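Long-range contacts in glucose-6-phosphate 1-dehydrogenase (PDB 4LGV), which probably catalyses the NADP-linked oxidation of glucose 6-phosphate to 6-phosphogluconolactone, the entry step of the pentose phosphate pathway: residues 298-303 and 315-320; 386-391 and 399-404. All blocks are in the same frame, centred on the assembly; numbering follows the deposited sequence.

Contact 1 (298-303 and 315-320)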
ATOM      1  N   GLY A 298     -22.446  -1.855 -33.895  1.00 50.67           N
ATOM      2  CA  GLY A 298     -22.163  -1.262 -35.181  1.00 48.81           C
ATOM      3  C   GLY A 298     -22.179  -2.275 -36.310  1.00 49.21           C
ATOM      4  O   GLY A 298     -22.010  -3.472 -36.087  1.00 46.56           O
ATOM      5  N   GLN A 299     -22.353  -1.757 -37.529  1.00 49.17           N
ATOM      6  CA  GLN A 299     -22.339  -2.560 -38.737  1.00 49.94           C
ATOM      7  C   GLN A 299     -21.724  -1.746 -39.846  1.00 47.38           C
ATOM      8  O   GLN A 299     -22.175  -0.633 -40.141  1.00 43.48           O
ATOM      9  CB  GLN A 299     -23.747  -2.939 -39.132  1.00 52.97           C
ATOM     10  CG  GLN A 299     -23.834  -4.061 -40.131  1.00 54.69           C
ATOM     11  CD  GLN A 299     -25.244  -4.188 -40.668  1.00 56.20           C
ATOM     12  OE1 GLN A 299     -25.624  -3.445 -41.583  1.00 56.59           O
ATOM     13  NE2 GLN A 299     -26.033  -5.112 -40.102  1.00 54.25           N
ATOM     14  N   TYR A 300     -20.667  -2.277 -40.439  1.00 45.58           N
ATOM     15  CA  TYR A 300     -19.970  -1.504 -41.426  1.00 46.92           C
ATOM     16  C   TYR A 300     -20.793  -1.396 -42.750  1.00 46.98           C
ATOM     17  O   TYR A 300     -21.491  -2.332 -43.140  1.00 42.32           O
ATOM     18  CB  TYR A 300     -18.555  -2.042 -41.634  1.00 44.98           C
ATOM     19  CG  TYR A 300     -18.398  -3.353 -42.383  1.00 44.93           C
ATOM     20  CD1 TYR A 300     -18.424  -3.398 -43.785  1.00 45.04           C
ATOM     21  CD2 TYR A 300     -18.069  -4.521 -41.698  1.00 44.29           C
ATOM     22  CE1 TYR A 300     -18.193  -4.596 -44.470  1.00 44.89           C
ATOM     23  CE2 TYR A 300     -17.840  -5.720 -42.360  1.00 44.33           C
ATOM     24  CZ  TYR A 300     -17.910  -5.765 -43.748  1.00 43.83           C
ATOM     25  OH  TYR A 300     -17.683  -6.969 -44.351  1.00 40.44           O
ATOM     26  N   ARG A 301     -20.683  -0.238 -43.402  1.00 49.35           N
ATOM     27  CA  ARG A 301     -21.375   0.043 -44.663  1.00 49.18           C
ATOM     28  C   ARG A 301     -20.785  -0.862 -45.736  1.00 48.98           C
ATOM     29  O   ARG A 301     -19.559  -0.886 -45.954  1.00 47.11           O
ATOM     30  CB  ARG A 301     -21.243   1.515 -45.060  1.00 50.64           C
ATOM     31  N   GLY A 302     -21.665  -1.638 -46.372  1.00 50.52           N
ATOM     32  CA  GLY A 302     -21.237  -2.673 -47.325  1.00 52.03           C
ATOM     33  C   GLY A 302     -21.422  -4.091 -46.818  1.00 52.35           C
ATOM     34  O   GLY A 302     -21.347  -5.036 -47.586  1.00 54.57           O
ATOM     35  N   TYR A 303     -21.633  -4.242 -45.511  1.00 52.69           N
ATOM     36  CA  TYR A 303     -21.774  -5.563 -44.895  1.00 50.33           C
ATOM     37  C   TYR A 303     -22.954  -6.320 -45.476  1.00 50.85           C
ATOM     38  O   TYR A 303     -22.845  -7.506 -45.748  1.00 50.03           O
ATOM     39  CB  TYR A 303     -21.925  -5.444 -43.373  1.00 48.97           C
ATOM     40  CG  TYR A 303     -22.281  -6.745 -42.698  1.00 47.91           C
ATOM     41  CD1 TYR A 303     -21.379  -7.798 -42.639  1.00 45.76           C
ATOM     42  CD2 TYR A 303     -23.529  -6.917 -42.117  1.00 49.04           C
ATOM     43  CE1 TYR A 303     -21.711  -8.999 -42.030  1.00 45.68           C
ATOM     44  CE2 TYR A 303     -23.871  -8.108 -41.507  1.00 47.98           C
ATOM     45  CZ  TYR A 303     -22.957  -9.145 -41.470  1.00 47.26           C
ATOM     46  OH  TYR A 303     -23.316 -10.314 -40.855  1.00 47.78           O
ATOM     47  N   THR A 315     -27.278  -7.809 -37.711  1.00 50.00           N
ATOM     48  CA  THR A 315     -26.098  -8.418 -37.064  1.00 46.72           C
ATOM     49  C   THR A 315     -24.962  -7.400 -36.968  1.00 44.17           C
ATOM     50  O   THR A 315     -24.694  -6.649 -37.923  1.00 43.46           O
ATOM     51  CB  THR A 315     -25.620  -9.652 -37.838  1.00 44.27           C
ATOM     52  OG1 THR A 315     -26.677 -10.613 -37.876  1.00 42.51           O
ATOM     53  CG2 THR A 315     -24.418 -10.267 -37.183  1.00 43.74           C
ATOM     54  N   GLU A 316     -24.302  -7.367 -35.810  1.00 42.38           N
ATOM     55  CA  GLU A 316     -23.243  -6.365 -35.556  1.00 39.20           C
ATOM     56  C   GLU A 316     -21.918  -6.915 -36.022  1.00 38.63           C
ATOM     57  O   GLU A 316     -21.610  -8.080 -35.839  1.00 35.25           O
ATOM     58  CB  GLU A 316     -23.210  -5.964 -34.074  1.00 39.61           C
ATOM     59  CG  GLU A 316     -22.511  -6.939 -33.069  1.00 38.77           C
ATOM     60  CD  GLU A 316     -23.306  -8.195 -32.730  1.00 37.76           C
ATOM     61  OE1 GLU A 316     -24.415  -8.392 -33.284  1.00 37.12           O
ATOM     62  OE2 GLU A 316     -22.805  -9.012 -31.919  1.00 36.78           O
ATOM     63  N   THR A 317     -21.142  -6.068 -36.682  1.00 41.13           N
ATOM     64  CA  THR A 317     -19.758  -6.365 -36.985  1.00 39.78           C
ATOM     65  C   THR A 317     -18.842  -5.632 -36.018  1.00 38.22           C
ATOM     66  O   THR A 317     -17.629  -5.743 -36.145  1.00 37.32           O
ATOM     67  CB  THR A 317     -19.387  -5.903 -38.406  1.00 40.84           C
ATOM     68  OG1 THR A 317     -19.580  -4.484 -38.505  1.00 41.87           O
ATOM     69  CG2 THR A 317     -20.218  -6.614 -39.443  1.00 42.31           C
ATOM     70  N   TYR A 318     -19.414  -4.834 -35.116  1.00 38.20           N
ATOM     71  CA  TYR A 318     -18.659  -4.009 -34.151  1.00 38.60           C
ATOM     72  C   TYR A 318     -19.438  -3.927 -32.862  1.00 39.08           C
ATOM     73  O   TYR A 318     -20.663  -3.871 -32.900  1.00 37.81           O
ATOM     74  CB  TYR A 318     -18.473  -2.584 -34.662  1.00 39.16           C
ATOM     75  CG  TYR A 318     -17.865  -1.588 -33.678  1.00 38.51           C
ATOM     76  CD1 TYR A 318     -18.635  -1.021 -32.661  1.00 38.47           C
ATOM     77  CD2 TYR A 318     -16.544  -1.187 -33.789  1.00 36.90           C
ATOM     78  CE1 TYR A 318     -18.098  -0.109 -31.770  1.00 39.14           C
ATOM     79  CE2 TYR A 318     -15.988  -0.278 -32.889  1.00 38.10           C
ATOM     80  CZ  TYR A 318     -16.766   0.253 -31.871  1.00 38.86           C
ATOM     81  OH  TYR A 318     -16.269   1.178 -30.984  1.00 37.13           O
ATOM     82  N   VAL A 319     -18.727  -3.960 -31.722  1.00 39.44           N
ATOM     83  CA  VAL A 319     -19.344  -3.717 -30.409  1.00 38.56           C
ATOM     84  C   VAL A 319     -18.445  -2.914 -29.524  1.00 38.09           C
ATOM     85  O   VAL A 319     -17.263  -3.165 -29.470  1.00 39.48           O
ATOM     86  CB  VAL A 319     -19.495  -4.960 -29.521  1.00 40.51           C
ATOM     87  CG1 VAL A 319     -20.903  -5.025 -28.926  1.00 40.75           C
ATOM     88  CG2 VAL A 319     -19.166  -6.212 -30.279  1.00 44.14           C
ATOM     89  N   ALA A 320     -19.037  -2.037 -28.744  1.00 37.50           N
ATOM     90  CA  ALA A 320     -18.339  -1.371 -27.688  1.00 35.83           C
ATOM     91  C   ALA A 320     -19.205  -1.472 -26.450  1.00 35.85           C
ATOM     92  O   ALA A 320     -20.422  -1.339 -26.544  1.00 36.94           O
ATOM     93  CB  ALA A 320     -18.090   0.062 -28.032  1.00 36.56           C
TER
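Gly298 O faces two consecutive residues of 315-320, and this identifies a classic beta bulge: Thr317 N donates to it at 2.8 Å, in the plane of the carbonyl, and Tyr318 N adds a weak bond. The bridge is completed by Gly298 N, whose hydrogen points almost straight at Tyr318 O (N-H...O 171°), although the donor stands well above that carbonyl plane. Beyond Gly298 the two segments are joined by side chains instead of backbone pairs. Thr317 OG1, set between its own N and carbonyl carbon (chi1 60°), accepts from Tyr300 N at 3.1 Å, and the same oxygen is hydrogen-bonded to Tyr457 OH. Gln299 reaches along an extended chain to put NE2 3.0 Å from Thr315 O, which lies in the amide plane; NE2 also bonds Ser313 O, so this one nitrogen serves two carbonyls. Thr317 CG2 sits over one face of the Tyr303 ring, 3.8 Å from its centroid and 19° off the normal, a CH-pi contact. Tyr303 ends the type II turn that begins at Tyr300, closed by Tyr303 N to Tyr300 O. Asp243 meets Tyr303 OH at OD1 and Thr315 OG1 at its backbone O. Glu316 OE1 makes a salt bridge with Arg297 NH2, and OE2 is hydrogen-bonded to Val248 N. The bulge joins neighbouring strands 295-300 and 318-323 of the large mixed sheet of the C-terminal domain, with 454-457 on the other side of 295-300; helix 246-264 packs against Glu316 and Val319, and helix 466-470 against Tyr318.

Contact 2 (386-391 and 399-404)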
ATOM      1  N   LEU A 386       5.146   1.040 -21.517  1.00 28.49           N
ATOM      2  CA  LEU A 386       4.864   1.874 -20.363  1.00 31.16           C
ATOM      3  C   LEU A 386       4.958   3.359 -20.803  1.00 30.07           C
ATOM      4  O   LEU A 386       6.019   3.813 -21.231  1.00 30.41           O
ATOM      5  CB  LEU A 386       5.828   1.517 -19.253  1.00 33.28           C
ATOM      6  CG  LEU A 386       5.779   2.350 -17.973  1.00 41.31           C
ATOM      7  CD1 LEU A 386       4.445   2.276 -17.232  1.00 43.47           C
ATOM      8  CD2 LEU A 386       6.879   1.901 -17.010  1.00 42.95           C
ATOM      9  N   GLN A 387       3.871   4.110 -20.654  1.00 28.27           N
ATOM     10  CA  GLN A 387       3.852   5.546 -20.988  1.00 28.12           C
ATOM     11  C   GLN A 387       4.030   6.415 -19.773  1.00 27.34           C
ATOM     12  O   GLN A 387       3.260   6.342 -18.826  1.00 28.58           O
ATOM     13  CB  GLN A 387       2.546   5.947 -21.636  1.00 27.64           C
ATOM     14  CG  GLN A 387       2.270   5.180 -22.896  1.00 29.12           C
ATOM     15  CD  GLN A 387       1.059   5.693 -23.652  1.00 31.53           C
ATOM     16  OE1 GLN A 387       0.498   6.728 -23.285  1.00 32.80           O
ATOM     17  NE2 GLN A 387       0.634   4.956 -24.682  1.00 31.92           N
ATOM     18  N   LEU A 388       5.078   7.223 -19.797  1.00 27.11           N
ATOM     19  CA  LEU A 388       5.431   8.119 -18.697  1.00 26.68           C
ATOM     20  C   LEU A 388       5.659   9.522 -19.265  1.00 26.30           C
ATOM     21  O   LEU A 388       5.515   9.731 -20.459  1.00 25.53           O
ATOM     22  CB  LEU A 388       6.728   7.657 -18.038  1.00 26.06           C
ATOM     23  CG  LEU A 388       6.776   6.241 -17.484  1.00 26.15           C
ATOM     24  CD1 LEU A 388       8.154   6.002 -16.846  1.00 26.19           C
ATOM     25  CD2 LEU A 388       5.675   5.985 -16.462  1.00 25.63           C
ATOM     26  N   SER A 389       5.973  10.468 -18.392  1.00 25.89           N
ATOM     27  CA  SER A 389       6.227  11.838 -18.796  1.00 26.62           C
ATOM     28  C   SER A 389       7.597  12.285 -18.326  1.00 28.06           C
ATOM     29  O   SER A 389       8.048  11.848 -17.272  1.00 28.01           O
ATOM     30  CB  SER A 389       5.142  12.764 -18.252  1.00 25.91           C
ATOM     31  OG  SER A 389       5.425  14.081 -18.638  1.00 26.89           O
ATOM     32  N   ALA A 390       8.239  13.176 -19.094  1.00 29.43           N
ATOM     33  CA  ALA A 390       9.582  13.620 -18.806  1.00 30.61           C
ATOM     34  C   ALA A 390       9.764  15.074 -19.100  1.00 33.69           C
ATOM     35  O   ALA A 390       9.123  15.614 -19.983  1.00 34.23           O
ATOM     36  CB  ALA A 390      10.564  12.833 -19.631  1.00 30.87           C
ATOM     37  N   GLN A 391      10.644  15.713 -18.336  1.00 35.76           N
ATOM     38  CA  GLN A 391      10.981  17.116 -18.526  1.00 36.46           C
ATOM     39  C   GLN A 391      12.362  17.234 -19.197  1.00 39.25           C
ATOM     40  O   GLN A 391      13.332  16.592 -18.771  1.00 36.42           O
ATOM     41  CB  GLN A 391      11.011  17.861 -17.199  1.00 36.33           C
ATOM     42  CG  GLN A 391      11.283  19.334 -17.375  1.00 35.96           C
ATOM     43  CD  GLN A 391      11.226  20.168 -16.091  1.00 36.14           C
ATOM     44  OE1 GLN A 391      10.585  19.830 -15.089  1.00 35.29           O
ATOM     45  NE2 GLN A 391      11.872  21.307 -16.151  1.00 37.67           N
ATOM     46  N   VAL A 399       6.895   9.851 -22.858  1.00 31.47           N
ATOM     47  CA  VAL A 399       7.981   8.951 -22.969  1.00 33.99           C
ATOM     48  C   VAL A 399       7.377   7.541 -23.146  1.00 34.25           C
ATOM     49  O   VAL A 399       6.516   7.129 -22.356  1.00 31.68           O
ATOM     50  CB  VAL A 399       8.823   9.110 -21.699  1.00 35.45           C
ATOM     51  CG1 VAL A 399       9.621   7.892 -21.416  1.00 37.77           C
ATOM     52  CG2 VAL A 399       9.747  10.281 -21.865  1.00 37.30           C
ATOM     53  N   HIS A 400       7.816   6.824 -24.189  1.00 34.65           N
ATOM     54  CA  HIS A 400       7.338   5.479 -24.497  1.00 34.33           C
ATOM     55  C   HIS A 400       8.400   4.427 -24.230  1.00 34.75           C
ATOM     56  O   HIS A 400       9.392   4.367 -24.926  1.00 35.25           O
ATOM     57  CB  HIS A 400       6.885   5.397 -25.942  1.00 36.23           C
ATOM     58  CG  HIS A 400       5.705   6.269 -26.264  1.00 39.99           C
ATOM     59  ND1 HIS A 400       4.787   6.654 -25.310  1.00 43.58           N
ATOM     60  CD2 HIS A 400       5.271   6.805 -27.429  1.00 42.52           C
ATOM     61  CE1 HIS A 400       3.848   7.392 -25.864  1.00 41.60           C
ATOM     62  NE2 HIS A 400       4.110   7.490 -27.150  1.00 41.79           N
ATOM     63  N   LEU A 401       8.206   3.626 -23.181  1.00 33.06           N
ATOM     64  CA  LEU A 401       9.145   2.581 -22.770  1.00 31.91           C
ATOM     65  C   LEU A 401       8.610   1.252 -23.290  1.00 33.17           C
ATOM     66  O   LEU A 401       7.727   0.627 -22.681  1.00 32.16           O
ATOM     67  CB  LEU A 401       9.232   2.542 -21.240  1.00 32.81           C
ATOM     68  CG  LEU A 401      10.249   3.454 -20.519  1.00 35.40           C
ATOM     69  CD1 LEU A 401      10.476   4.762 -21.200  1.00 37.50           C
ATOM     70  CD2 LEU A 401       9.897   3.753 -19.071  1.00 35.26           C
ATOM     71  N   ASP A 402       9.129   0.835 -24.428  1.00 34.34           N
ATOM     72  CA  ASP A 402       8.603  -0.294 -25.202  1.00 34.44           C
ATOM     73  C   ASP A 402       9.472  -1.519 -25.099  1.00 35.34           C
ATOM     74  O   ASP A 402      10.710  -1.418 -25.124  1.00 36.51           O
ATOM     75  CB  ASP A 402       8.529   0.114 -26.680  1.00 35.26           C
ATOM     76  CG  ASP A 402       7.533   1.229 -26.922  1.00 36.31           C
ATOM     77  OD1 ASP A 402       6.767   1.581 -25.989  1.00 36.76           O
ATOM     78  OD2 ASP A 402       7.474   1.741 -28.055  1.00 38.90           O
ATOM     79  N   SER A 403       8.826  -2.680 -25.015  1.00 34.37           N
ATOM     80  CA  SER A 403       9.522  -3.939 -25.105  1.00 33.96           C
ATOM     81  C   SER A 403       8.585  -5.021 -25.619  1.00 34.24           C
ATOM     82  O   SER A 403       7.364  -4.898 -25.575  1.00 31.63           O
ATOM     83  CB  SER A 403      10.067  -4.346 -23.758  1.00 36.63           C
ATOM     84  OG  SER A 403       9.033  -4.555 -22.813  1.00 35.99           O
ATOM     85  N   SER A 404       9.197  -6.065 -26.136  1.00 31.52           N
ATOM     86  CA  SER A 404       8.534  -7.206 -26.673  1.00 33.59           C
ATOM     87  C   SER A 404       8.476  -8.318 -25.618  1.00 33.89           C
ATOM     88  O   SER A 404       9.289  -8.394 -24.707  1.00 33.26           O
ATOM     89  CB  SER A 404       9.300  -7.710 -27.899  1.00 34.79           C
ATOM     90  OG  SER A 404       9.076  -6.773 -28.954  1.00 36.01           O
TER
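Leu388 and Leu401 meet through their methyl ends at the apolar centre of this antiparallel beta hairpin, formed by strands 383-392 and 395-404: Leu388 CD1 lies 3.6 Å from Leu401 CD2, the two side chains crossing at about a right angle. The same Leu401 methyl also faces Leu386 CD2, and here the leucines run side by side in one direction, as expected for a directly paired couple on one sheet face. Val399 extends this apolar face. Its CG2, beside the backbone N and anti to the carbonyl carbon, reaches Ala390 CB at 3.5 Å, tighter than usual for two carbons.

Beneath the side chains, four backbone bonds define the register. Leu386 pairs with Leu401 and Leu388 with Val399, and each couple exchanges both of its N-H...O bonds. The shortest runs from Val399 N to Leu388 O at 2.8 Å, and N-H...O angles of 160-170° leave little doubt about the alignment. The short strand axes run at 152°, so the antiparallel pair is twisted. Between these couples, Gln387 CA makes a CA-H...O contact with Val399 O at 3.4 Å.

Outward, Leu386 packs on Leu386 of the second subunit, and Val399 on Ser403 of that subunit, placing the hairpin at a subunit interface. Ser389, directed away from 399-404, hydrogen-bonds through OG to Tyr205 OH of the second subunit. Asp402 OD1 forms a salt bridge with Arg385 NE. On the opposite sheet face, the non-hydrogen-bonded couple Gln387 and His400 aligns its side chains, and Gln387 CG lies 3.8 Å from His400 ND1, a nitrogen that the contact buries and that has no hydrogen-bond partner in the model.

Contacts 1 and 2 belong to one mixed sheet of the C-terminal domain but do not touch: their centres are 34 Å apart and their nearest atoms about 18 Å. Strand 395-404 is outermost within the chain and 383-392 is next to it, whereas 295-300 and 318-323 lie toward the other side, with 454-457 beyond them. Along the chain, contact 1 closes before contact 2 opens. Their surroundings differ too: no other protein chain of the assembly touches contact 1, while contact 2 meets the second subunit. Nothing in the geometry of either contact gives it a catalytic role.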